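Long-range contact in alpha-1,4-endofucoidanase (Mariniflexile fucanivorans, PDB 6DLH), which cleaves internal alpha-1,4 linkages of fucoidan as a retaining glycoside hydrolase of family 107: residues Thr291-Val303 / His341-Ala353. Residues are numbered along the deposited sequence; the frame is centred on the assembly and turned at random.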
loop_
_atom_site.group_PDB
_atom_site.type_symbol
_atom_site.label_atom_id
_atom_site.label_comp_id
_atom_site.label_asym_id
_atom_site.label_seq_id
_atom_site.Cartn_x
_atom_site.Cartn_y
_atom_site.Cartn_z
ATOM N N THR A 291 -18.706 -12.802 6.317
ATOM C CA THR A 291 -18.183 -12.739 7.670
ATOM C C THR A 291 -16.744 -12.251 7.627
ATOM O O THR A 291 -15.936 -12.780 6.869
ATOM C CB THR A 291 -18.286 -14.092 8.386
ATOM O OG1 THR A 291 -17.502 -15.052 7.678
ATOM C CG2 THR A 291 -19.715 -14.577 8.491
ATOM N N PHE A 292 -16.448 -11.241 8.452
ATOM C CA PHE A 292 -15.094 -10.746 8.621
ATOM C C PHE A 292 -14.177 -11.920 8.961
ATOM O O PHE A 292 -13.102 -12.074 8.366
ATOM C CB PHE A 292 -15.058 -9.666 9.704
ATOM C CG PHE A 292 -13.775 -8.881 9.777
ATOM C CD1 PHE A 292 -12.690 -9.356 10.499
ATOM C CD2 PHE A 292 -13.658 -7.654 9.140
ATOM C CE1 PHE A 292 -11.514 -8.624 10.575
ATOM C CE2 PHE A 292 -12.481 -6.924 9.214
ATOM C CZ PHE A 292 -11.410 -7.411 9.929
ATOM N N GLY A 293 -14.626 -12.734 9.925
ATOM C CA GLY A 293 -14.043 -14.037 10.214
ATOM C C GLY A 293 -12.661 -13.954 10.858
ATOM O O GLY A 293 -11.754 -14.674 10.467
ATOM N N HIS A 294 -12.516 -13.080 11.857
ATOM C CA HIS A 294 -11.327 -13.007 12.689
ATOM C C HIS A 294 -11.155 -14.345 13.415
ATOM O O HIS A 294 -12.130 -14.921 13.893
ATOM C CB HIS A 294 -11.515 -11.841 13.660
ATOM C CG HIS A 294 -10.301 -11.420 14.416
ATOM N ND1 HIS A 294 -9.885 -12.068 15.570
ATOM C CD2 HIS A 294 -9.462 -10.373 14.241
ATOM C CE1 HIS A 294 -8.818 -11.460 16.050
ATOM N NE2 HIS A 294 -8.542 -10.417 15.257
ATOM N N PRO A 295 -9.927 -14.904 13.508
ATOM C CA PRO A 295 -9.718 -16.158 14.230
ATOM C C PRO A 295 -9.877 -16.033 15.747
ATOM O O PRO A 295 -9.810 -14.941 16.303
ATOM C CB PRO A 295 -8.284 -16.565 13.856
ATOM C CG PRO A 295 -7.610 -15.280 13.440
ATOM C CD PRO A 295 -8.701 -14.391 12.882
ATOM N N PHE A 296 -10.086 -17.175 16.410
ATOM C CA PHE A 296 -10.028 -17.237 17.858
ATOM C C PHE A 296 -8.593 -16.982 18.317
ATOM O O PHE A 296 -7.643 -17.261 17.587
ATOM C CB PHE A 296 -10.481 -18.615 18.333
ATOM C CG PHE A 296 -11.938 -18.922 18.103
ATOM C CD1 PHE A 296 -12.878 -18.651 19.088
ATOM C CD2 PHE A 296 -12.363 -19.504 16.917
ATOM C CE1 PHE A 296 -14.216 -18.956 18.884
ATOM C CE2 PHE A 296 -13.700 -19.806 16.713
ATOM C CZ PHE A 296 -14.630 -19.524 17.693
ATOM N N GLY A 297 -8.452 -16.467 19.543
ATOM C CA GLY A 297 -7.148 -16.153 20.102
ATOM C C GLY A 297 -6.796 -14.686 19.887
ATOM O O GLY A 297 -7.367 -14.017 19.033
ATOM N N GLY A 298 -5.850 -14.176 20.674
ATOM C CA GLY A 298 -5.579 -12.752 20.597
ATOM C C GLY A 298 -4.516 -12.435 19.550
ATOM O O GLY A 298 -4.599 -12.867 18.397
ATOM N N ALA A 299 -3.526 -11.654 19.987
ATOM C CA ALA A 299 -2.322 -11.421 19.215
ATOM C C ALA A 299 -1.516 -12.715 19.201
ATOM O O ALA A 299 -1.758 -13.617 20.003
ATOM C CB ALA A 299 -1.541 -10.283 19.834
ATOM N N GLY A 300 -0.557 -12.789 18.283
ATOM C CA GLY A 300 0.368 -13.907 18.254
ATOM C C GLY A 300 -0.187 -15.098 17.480
ATOM O O GLY A 300 -0.903 -14.941 16.496
ATOM N N ASN A 301 0.162 -16.289 17.959
ATOM C CA ASN A 301 0.047 -17.515 17.196
ATOM C C ASN A 301 -1.399 -18.004 17.258
ATOM O O ASN A 301 -1.905 -18.284 18.333
ATOM C CB ASN A 301 1.073 -18.530 17.708
ATOM C CG ASN A 301 1.238 -19.720 16.793
ATOM O OD1 ASN A 301 0.305 -20.094 16.079
ATOM N ND2 ASN A 301 2.412 -20.331 16.824
ATOM N N MET A 302 -2.054 -18.142 16.102
ATOM C CA MET A 302 -3.471 -18.484 16.101
ATOM C C MET A 302 -3.695 -19.985 16.327
ATOM O O MET A 302 -4.850 -20.429 16.355
ATOM C CB MET A 302 -4.165 -18.036 14.805
ATOM C CG MET A 302 -3.951 -18.960 13.633
ATOM S SD MET A 302 -5.088 -18.741 12.198
ATOM C CE MET A 302 -4.380 -19.972 11.108
ATOM N N VAL A 303 -2.612 -20.768 16.499
ATOM C CA VAL A 303 -2.773 -22.187 16.802
ATOM C C VAL A 303 -1.983 -22.604 18.046
ATOM O O VAL A 303 -1.902 -23.803 18.329
ATOM C CB VAL A 303 -2.466 -23.107 15.600
ATOM C CG1 VAL A 303 -3.388 -22.840 14.421
ATOM C CG2 VAL A 303 -1.011 -23.064 15.176
ATOM N N HIS A 341 -16.539 -16.649 5.547
ATOM C CA HIS A 341 -15.204 -16.221 5.166
ATOM C C HIS A 341 -14.303 -16.153 6.396
ATOM O O HIS A 341 -14.749 -15.797 7.482
ATOM C CB HIS A 341 -15.274 -14.892 4.396
ATOM C CG HIS A 341 -14.002 -14.113 4.407
ATOM N ND1 HIS A 341 -13.671 -13.253 5.441
ATOM C CD2 HIS A 341 -12.982 -14.061 3.527
ATOM C CE1 HIS A 341 -12.501 -12.701 5.193
ATOM N NE2 HIS A 341 -12.062 -13.172 4.019
ATOM N N PHE A 342 -13.021 -16.471 6.196
ATOM C CA PHE A 342 -12.060 -16.600 7.281
ATOM C C PHE A 342 -10.887 -15.663 6.996
ATOM O O PHE A 342 -10.472 -15.554 5.841
ATOM C CB PHE A 342 -11.666 -18.078 7.410
ATOM C CG PHE A 342 -10.794 -18.470 8.583
ATOM C CD1 PHE A 342 -10.832 -17.773 9.782
ATOM C CD2 PHE A 342 -9.965 -19.578 8.500
ATOM C CE1 PHE A 342 -10.038 -18.155 10.857
ATOM C CE2 PHE A 342 -9.180 -19.970 9.575
ATOM C CZ PHE A 342 -9.224 -19.264 10.756
ATOM N N PHE A 343 -10.377 -14.992 8.051
ATOM C CA PHE A 343 -9.214 -14.114 7.958
ATOM C C PHE A 343 -8.082 -14.604 8.864
ATOM O O PHE A 343 -7.702 -13.922 9.814
ATOM C CB PHE A 343 -9.585 -12.658 8.273
ATOM C CG PHE A 343 -8.567 -11.614 7.875
ATOM C CD1 PHE A 343 -7.428 -11.948 7.151
ATOM C CD2 PHE A 343 -8.761 -10.281 8.204
ATOM C CE1 PHE A 343 -6.509 -10.979 6.771
ATOM C CE2 PHE A 343 -7.852 -9.308 7.809
ATOM C CZ PHE A 343 -6.720 -9.657 7.106
ATOM N N PRO A 344 -7.454 -15.765 8.567
ATOM C CA PRO A 344 -6.375 -16.296 9.408
ATOM C C PRO A 344 -5.023 -15.640 9.123
ATOM O O PRO A 344 -4.882 -14.902 8.148
ATOM C CB PRO A 344 -6.336 -17.770 8.978
ATOM C CG PRO A 344 -6.700 -17.723 7.505
ATOM C CD PRO A 344 -7.733 -16.616 7.396
ATOM N N LYS A 345 -4.038 -15.917 9.988
ATOM C CA LYS A 345 -2.659 -15.495 9.782
ATOM C C LYS A 345 -1.816 -16.708 9.409
ATOM O O LYS A 345 -1.964 -17.765 10.012
ATOM C CB LYS A 345 -1.996 -15.008 11.078
ATOM C CG LYS A 345 -2.854 -14.217 12.044
ATOM C CD LYS A 345 -2.121 -13.953 13.343
ATOM C CE LYS A 345 -3.076 -13.768 14.503
ATOM N NZ LYS A 345 -2.403 -13.129 15.657
ATOM N N GLN A 346 -0.883 -16.513 8.471
ATOM C CA GLN A 346 -0.028 -17.588 7.994
ATOM C C GLN A 346 1.211 -17.734 8.880
ATOM O O GLN A 346 1.689 -18.847 9.076
ATOM C CB GLN A 346 0.347 -17.344 6.530
ATOM C CG GLN A 346 1.184 -18.456 5.908
ATOM C CD GLN A 346 1.321 -18.261 4.419
ATOM O OE1 GLN A 346 1.022 -17.192 3.877
ATOM N NE2 GLN A 346 1.759 -19.311 3.739
ATOM N N SER A 347 1.721 -16.609 9.404
ATOM C CA SER A 347 2.884 -16.608 10.283
ATOM C C SER A 347 2.432 -16.788 11.728
ATOM O O SER A 347 1.242 -16.674 12.018
ATOM C CB SER A 347 3.662 -15.330 10.167
ATOM O OG SER A 347 3.179 -14.363 11.101
ATOM N N THR A 348 3.407 -17.007 12.621
ATOM C CA THR A 348 3.158 -17.166 14.046
ATOM C C THR A 348 2.951 -15.815 14.734
ATOM O O THR A 348 2.607 -15.782 15.911
ATOM C CB THR A 348 4.313 -17.907 14.744
ATOM O OG1 THR A 348 5.510 -17.157 14.536
ATOM C CG2 THR A 348 4.521 -19.324 14.258
ATOM N N THR A 349 3.161 -14.697 14.030
ATOM C CA THR A 349 3.317 -13.438 14.750
ATOM C C THR A 349 2.267 -12.394 14.370
ATOM O O THR A 349 1.715 -11.742 15.254
ATOM C CB THR A 349 4.771 -12.940 14.731
ATOM O OG1 THR A 349 5.188 -12.868 13.368
ATOM C CG2 THR A 349 5.711 -13.843 15.504
ATOM N N SER A 350 2.006 -12.196 13.074
ATOM C CA SER A 350 1.069 -11.155 12.677
ATOM C C SER A 350 0.405 -11.509 11.351
ATOM O O SER A 350 0.697 -12.554 10.775
ATOM C CB SER A 350 1.737 -9.809 12.620
ATOM O OG SER A 350 2.706 -9.779 11.594
ATOM N N TRP A 351 -0.492 -10.631 10.885
ATOM C CA TRP A 351 -1.241 -10.879 9.661
ATOM C C TRP A 351 -0.390 -10.617 8.420
ATOM O O TRP A 351 -0.587 -11.269 7.407
ATOM C CB TRP A 351 -2.564 -10.096 9.623
ATOM C CG TRP A 351 -3.714 -10.831 10.250
ATOM C CD1 TRP A 351 -4.541 -11.733 9.644
ATOM C CD2 TRP A 351 -4.142 -10.755 11.623
ATOM N NE1 TRP A 351 -5.448 -12.226 10.544
ATOM C CE2 TRP A 351 -5.234 -11.643 11.764
ATOM C CE3 TRP A 351 -3.701 -10.039 12.749
ATOM C CZ2 TRP A 351 -5.901 -11.819 12.978
ATOM C CZ3 TRP A 351 -4.365 -10.210 13.948
ATOM C CH2 TRP A 351 -5.451 -11.089 14.058
ATOM N N ASN A 352 0.548 -9.665 8.490
ATOM C CA ASN A 352 1.114 -9.108 7.269
ATOM C C ASN A 352 2.621 -9.348 7.190
ATOM O O ASN A 352 3.255 -8.990 6.196
ATOM C CB ASN A 352 0.785 -7.620 7.122
ATOM C CG ASN A 352 1.504 -6.763 8.143
ATOM O OD1 ASN A 352 1.702 -7.182 9.279
ATOM N ND2 ASN A 352 1.890 -5.561 7.752
ATOM N N ALA A 353 3.181 -9.967 8.230
ATOM C CA ALA A 353 4.614 -10.187 8.333
ATOM C C ALA A 353 4.859 -11.333 9.306
ATOM O O ALA A 353 3.930 -11.781 9.978
ATOM C CB ALA A 353 5.284 -8.917 8.797
HETATM O O HOH W 1 -1.335 -10.792 15.882
HETATM O O HOH W 2 -0.463 -17.193 13.845
#
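H341 grips T291 twice: its backbone N donates to OG1 of T291 at 2.8 Å, and its ring ND1 donates to the carbonyl O of T291 at 2.7 Å, approaching nearly along the C=O axis. On the far side of the ring, NE2 is hydrogen-bonded to OG1 of T379, which leaves the imidazole little freedom to flip. Next along, F343 N donates to G293 O from above the carbonyl plane (2.8 Å). K345 runs out extended beyond CG, and its NZ reaches G300 O; a water joins NZ to G300 N and T349 O. A second water links M302 N to S347 O. The loop 291-303, between strand 266-269 and helix 307-321, thus lies beside strand 341-342 and the loop after it, in the catalytic domain, consistent with a (beta/alpha)8-like barrel as in GH29 fucosidases. W351 is held by NE1 donating to F343 O at 2.9 Å, with the acceptor in the indole plane. With CG anti to the backbone N (chi1 -168°), the H294 ring swings back toward W351, NE2 lying 3.4 Å from CH2 of W351, planes at 48°; its ND1 donates to P295 O (3.0 Å), in the carbonyl plane. Replacing H294 with alanine would probably leave W351 CZ2 without the imidazole face against it and P295 O without its ND1 donor. P295 CD meets the indole edge, its CB the edge of F342, while M302 SD rests 3.6 Å from P344 CB.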